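PDB 5HQA: alpha-glucosidase from Pseudoalteromonas sp. K8, which hydrolyses alpha-glucosidic bonds as a chloride-activated glycoside hydrolase of family 97, here caught with acarbose in a calcium-containing active site. Local coordinates for residues N463-P469 with T506-Q510. Numbering follows the deposited sequence.
Sequences NAWGTPP and TNRPQ. With GLC (alpha-D-glucopyranose), chain B; GLC (alpha-D-glucopyranose), chain C.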
ATOM      1  N   ASN A 463      16.745   5.286   2.523  1.00 11.59           N
ATOM      2  CA  ASN A 463      17.465   6.494   2.883  1.00 11.29           C
ATOM      3  C   ASN A 463      18.644   6.218   3.793  1.00 14.81           C
ATOM      4  O   ASN A 463      19.428   7.134   4.053  1.00 16.24           O
ATOM      5  CB  ASN A 463      16.508   7.486   3.533  1.00 10.71           C
ATOM      6  CG  ASN A 463      15.461   7.970   2.566  1.00 11.66           C
ATOM      7  OD1 ASN A 463      15.703   8.016   1.357  1.00 12.44           O
ATOM      8  ND2 ASN A 463      14.288   8.318   3.077  1.00 10.46           N
ATOM      9  N   ALA A 464      18.797   4.984   4.269  1.00 13.77           N
ATOM     10  CA  ALA A 464      19.992   4.614   5.021  1.00 15.44           C
ATOM     11  C   ALA A 464      21.132   4.165   4.114  1.00 16.42           C
ATOM     12  O   ALA A 464      22.299   4.410   4.435  1.00 18.49           O
ATOM     13  CB  ALA A 464      19.668   3.503   6.025  1.00 13.37           C
ATOM     14  N   TRP A 465      20.819   3.520   2.980  1.00 14.62           N
ATOM     15  CA  TRP A 465      21.875   2.926   2.165  1.00 17.99           C
ATOM     16  C   TRP A 465      21.568   2.907   0.668  1.00 19.61           C
ATOM     17  O   TRP A 465      22.306   2.244  -0.073  1.00 20.47           O
ATOM     18  CB  TRP A 465      22.148   1.480   2.648  1.00 14.40           C
ATOM     19  CG  TRP A 465      20.880   0.759   3.065  1.00 13.31           C
ATOM     20  CD1 TRP A 465      20.492   0.454   4.344  1.00 15.08           C
ATOM     21  CD2 TRP A 465      19.833   0.282   2.207  1.00 12.95           C
ATOM     22  NE1 TRP A 465      19.278  -0.194   4.328  1.00 14.46           N
ATOM     23  CE2 TRP A 465      18.850  -0.306   3.033  1.00 13.59           C
ATOM     24  CE3 TRP A 465      19.634   0.290   0.821  1.00 13.96           C
ATOM     25  CZ2 TRP A 465      17.682  -0.878   2.518  1.00 15.52           C
ATOM     26  CZ3 TRP A 465      18.475  -0.282   0.310  1.00 15.06           C
ATOM     27  CH2 TRP A 465      17.514  -0.854   1.154  1.00 15.22           C
ATOM     28  N   GLY A 466      20.536   3.616   0.187  1.00 15.28           N
ATOM     29  CA  GLY A 466      20.022   3.353  -1.155  1.00 14.67           C
ATOM     30  C   GLY A 466      21.037   3.572  -2.263  1.00 17.19           C
ATOM     31  O   GLY A 466      21.052   2.833  -3.259  1.00 18.07           O
ATOM     32  N   THR A 467      21.888   4.590  -2.112  1.00 12.87           N
ATOM     33  CA  THR A 467      22.943   4.904  -3.081  1.00 14.59           C
ATOM     34  C   THR A 467      22.438   4.947  -4.533  1.00 18.71           C
ATOM     35  O   THR A 467      22.865   4.139  -5.363  1.00 15.90           O
ATOM     36  CB  THR A 467      24.104   3.872  -2.978  1.00 16.86           C
ATOM     37  OG1 THR A 467      24.308   3.527  -1.599  1.00 20.41           O
ATOM     38  CG2 THR A 467      25.388   4.461  -3.504  1.00 17.55           C
ATOM     39  N   PRO A 468      21.558   5.908  -4.862  1.00 14.26           N
ATOM     40  CA  PRO A 468      21.111   7.028  -4.035  1.00 12.59           C
ATOM     41  C   PRO A 468      19.904   6.727  -3.148  1.00 12.63           C
ATOM     42  O   PRO A 468      19.153   5.760  -3.394  1.00 11.66           O
ATOM     43  CB  PRO A 468      20.735   8.086  -5.078  1.00 14.91           C
ATOM     44  CG  PRO A 468      20.176   7.268  -6.193  1.00 15.99           C
ATOM     45  CD  PRO A 468      21.072   6.038  -6.249  1.00 15.06           C
ATOM     46  N   PRO A 469      19.709   7.577  -2.134  1.00 12.14           N
ATOM     47  CA  PRO A 469      18.496   7.492  -1.316  1.00 11.86           C
ATOM     48  C   PRO A 469      17.284   7.964  -2.100  1.00 11.33           C
ATOM     49  O   PRO A 469      17.413   8.348  -3.270  1.00 10.65           O
ATOM     50  CB  PRO A 469      18.816   8.419  -0.135  1.00  9.96           C
ATOM     51  CG  PRO A 469      19.701   9.461  -0.742  1.00 10.27           C
ATOM     52  CD  PRO A 469      20.570   8.707  -1.726  1.00 11.06           C
ATOM     53  N   THR A 506      24.982  12.207   0.031  1.00 19.17           N
ATOM     54  CA  THR A 506      25.140  11.167   1.035  1.00 17.28           C
ATOM     55  C   THR A 506      23.848  10.372   1.134  1.00 17.96           C
ATOM     56  O   THR A 506      22.783  10.826   0.700  1.00 16.20           O
ATOM     57  CB  THR A 506      25.477  11.764   2.406  1.00 16.04           C
ATOM     58  OG1 THR A 506      24.534  12.798   2.697  1.00 16.23           O
ATOM     59  CG2 THR A 506      26.865  12.374   2.399  1.00 16.89           C
ATOM     60  N   ASN A 507      23.946   9.179   1.724  1.00 16.06           N
ATOM     61  CA  ASN A 507      22.757   8.376   2.001  1.00 15.62           C
ATOM     62  C   ASN A 507      22.091   8.909   3.264  1.00 17.03           C
ATOM     63  O   ASN A 507      22.603   8.723   4.373  1.00 16.99           O
ATOM     64  CB  ASN A 507      23.109   6.898   2.148  1.00 17.07           C
ATOM     65  CG  ASN A 507      23.321   6.207   0.803  1.00 20.93           C
ATOM     66  OD1 ASN A 507      22.565   6.421  -0.165  1.00 19.59           O
ATOM     67  ND2 ASN A 507      24.349   5.362   0.739  1.00 17.41           N
ATOM     68  N   ARG A 508      20.950   9.570   3.093  1.00 13.84           N
ATOM     69  CA  ARG A 508      20.168  10.167   4.166  1.00 12.03           C
ATOM     70  C   ARG A 508      18.791  10.457   3.604  1.00 11.32           C
ATOM     71  O   ARG A 508      18.631  10.519   2.380  1.00 12.75           O
ATOM     72  CB  ARG A 508      20.813  11.469   4.663  1.00 13.02           C
ATOM     73  CG  ARG A 508      21.211  12.376   3.505  1.00 13.14           C
ATOM     74  CD  ARG A 508      21.340  13.848   3.890  1.00 13.53           C
ATOM     75  NE  ARG A 508      20.058  14.466   4.219  1.00 13.13           N
ATOM     76  CZ  ARG A 508      19.828  15.777   4.167  1.00 13.77           C
ATOM     77  NH1 ARG A 508      20.787  16.612   3.768  1.00 12.75           N
ATOM     78  NH2 ARG A 508      18.635  16.254   4.507  1.00 12.22           N
ATOM     79  N   PRO A 509      17.776  10.639   4.455  1.00 12.52           N
ATOM     80  CA  PRO A 509      16.517  11.199   3.938  1.00 11.42           C
ATOM     81  C   PRO A 509      16.798  12.581   3.379  1.00 12.03           C
ATOM     82  O   PRO A 509      17.376  13.437   4.053  1.00 12.08           O
ATOM     83  CB  PRO A 509      15.597  11.245   5.170  1.00 12.63           C
ATOM     84  CG  PRO A 509      16.210  10.251   6.144  1.00 12.82           C
ATOM     85  CD  PRO A 509      17.698  10.364   5.902  1.00 12.38           C
ATOM     86  N   GLN A 510      16.437  12.777   2.116  1.00 11.28           N
ATOM     87  CA  GLN A 510      16.674  14.057   1.454  1.00 11.25           C
ATOM     88  C   GLN A 510      15.465  14.965   1.670  1.00 12.06           C
ATOM     89  O   GLN A 510      14.722  15.308   0.752  1.00 12.59           O
ATOM     90  CB  GLN A 510      16.979  13.830  -0.020  1.00 10.34           C
ATOM     91  CG  GLN A 510      18.263  13.031  -0.197  1.00 10.48           C
ATOM     92  CD  GLN A 510      18.746  12.995  -1.629  1.00 13.49           C
ATOM     93  OE1 GLN A 510      17.945  12.964  -2.571  1.00 13.89           O
ATOM     94  NE2 GLN A 510      20.067  13.008  -1.806  1.00 11.95           N
TER
HETATM   95  C1  GLC B   2      22.213  -4.114  -1.206  1.00 59.47           C
HETATM   96  C2  GLC B   2      21.445  -5.376  -1.579  1.00 59.24           C
HETATM   97  C3  GLC B   2      19.956  -5.161  -1.634  1.00 55.63           C
HETATM   98  C4  GLC B   2      19.457  -4.744  -0.290  1.00 47.30           C
HETATM   99  C5  GLC B   2      20.164  -3.483   0.231  1.00 48.93           C
HETATM  100  C6  GLC B   2      20.020  -3.414   1.721  1.00 50.00           C
HETATM  101  O2  GLC B   2      21.925  -5.833  -2.849  1.00 58.99           O
HETATM  102  O3  GLC B   2      19.303  -6.408  -2.058  1.00 57.80           O
HETATM  103  O4  GLC B   2      17.975  -4.534  -0.313  1.00 37.35           O
HETATM  104  O5  GLC B   2      21.634  -3.350  -0.058  1.00 52.20           O
HETATM  105  O6  GLC B   2      21.019  -4.176   2.364  1.00 48.88           O
HETATM  106  C1  GLC C   1      22.976   0.257  -4.058  1.00 75.06           C
HETATM  107  C2  GLC C   1      23.980  -0.191  -3.007  1.00 73.39           C
HETATM  108  C3  GLC C   1      23.537  -1.283  -2.071  1.00 72.75           C
HETATM  109  C4  GLC C   1      22.171  -1.867  -2.216  1.00 71.96           C
HETATM  110  C5  GLC C   1      21.358  -1.493  -3.458  1.00 74.15           C
HETATM  111  C6  GLC C   1      20.187  -0.647  -3.139  1.00 69.74           C
HETATM  112  O1  GLC C   1      23.651   0.788  -5.148  1.00 72.77           O
HETATM  113  O2  GLC C   1      25.172  -0.654  -3.664  1.00 73.00           O
HETATM  114  O3  GLC C   1      23.724  -0.778  -0.700  1.00 72.68           O
HETATM  115  O4  GLC C   1      22.346  -3.343  -2.363  1.00 67.76           O
HETATM  116  O5  GLC C   1      22.146  -0.858  -4.543  1.00 78.20           O
HETATM  117  O6  GLC C   1      19.117  -1.133  -3.927  1.00 67.39           O
HETATM  118  O   HOH W   1      14.697  11.161   0.822  1.00 14.16           O
HETATM  119  O   HOH W   2      18.303  10.738  -4.241  1.00 14.94           O
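Asn507 reaches across to Thr467, on a loop of the TIM-barrel-type domain whose residues Trp465 to Thr467 line the sugar-binding pocket, and its carboxamide grips Thr467 twice. OD1 of Asn507 accepts the N-H of Thr467 (N to OD1 2.8 Å, 148° at the hydrogen), the donor tilted 26° from the carbonyl plane, while ND2 of Asn507 donates to OG1 of Thr467 at 3.0 Å, nearly within its own amide plane. With CG of Asn507 anti to the carbonyl carbon (chi1 -79°), the amide extends to the turn where Thr467 takes positive phi. The hydroxyl relays the bond, OG1 of Thr467 donating to O of Trp465 at 2.8 Å. Replacing Asn507 with an alanine would probably leave the Thr467 N-H without this acceptor and the Thr467 hydroxyl oxygen without its amide donor. On the pocket side, the Trp465 ring carries C6 of the chain B glucose over one face, 3.4 Å above the plane and offset toward the rim, and its NE1 bonds His274. Pro469 puts CB and CG against O of Arg508, CB to O 3.3 Å, with CG also near NE2 of Gln510. Farther from the sugars, CB of Asn463 packs on CG of Pro509 at 3.8 Å. One water donates both to O of Pro469 at 2.7 Å and to OE1 of Gln510 at 2.8 Å.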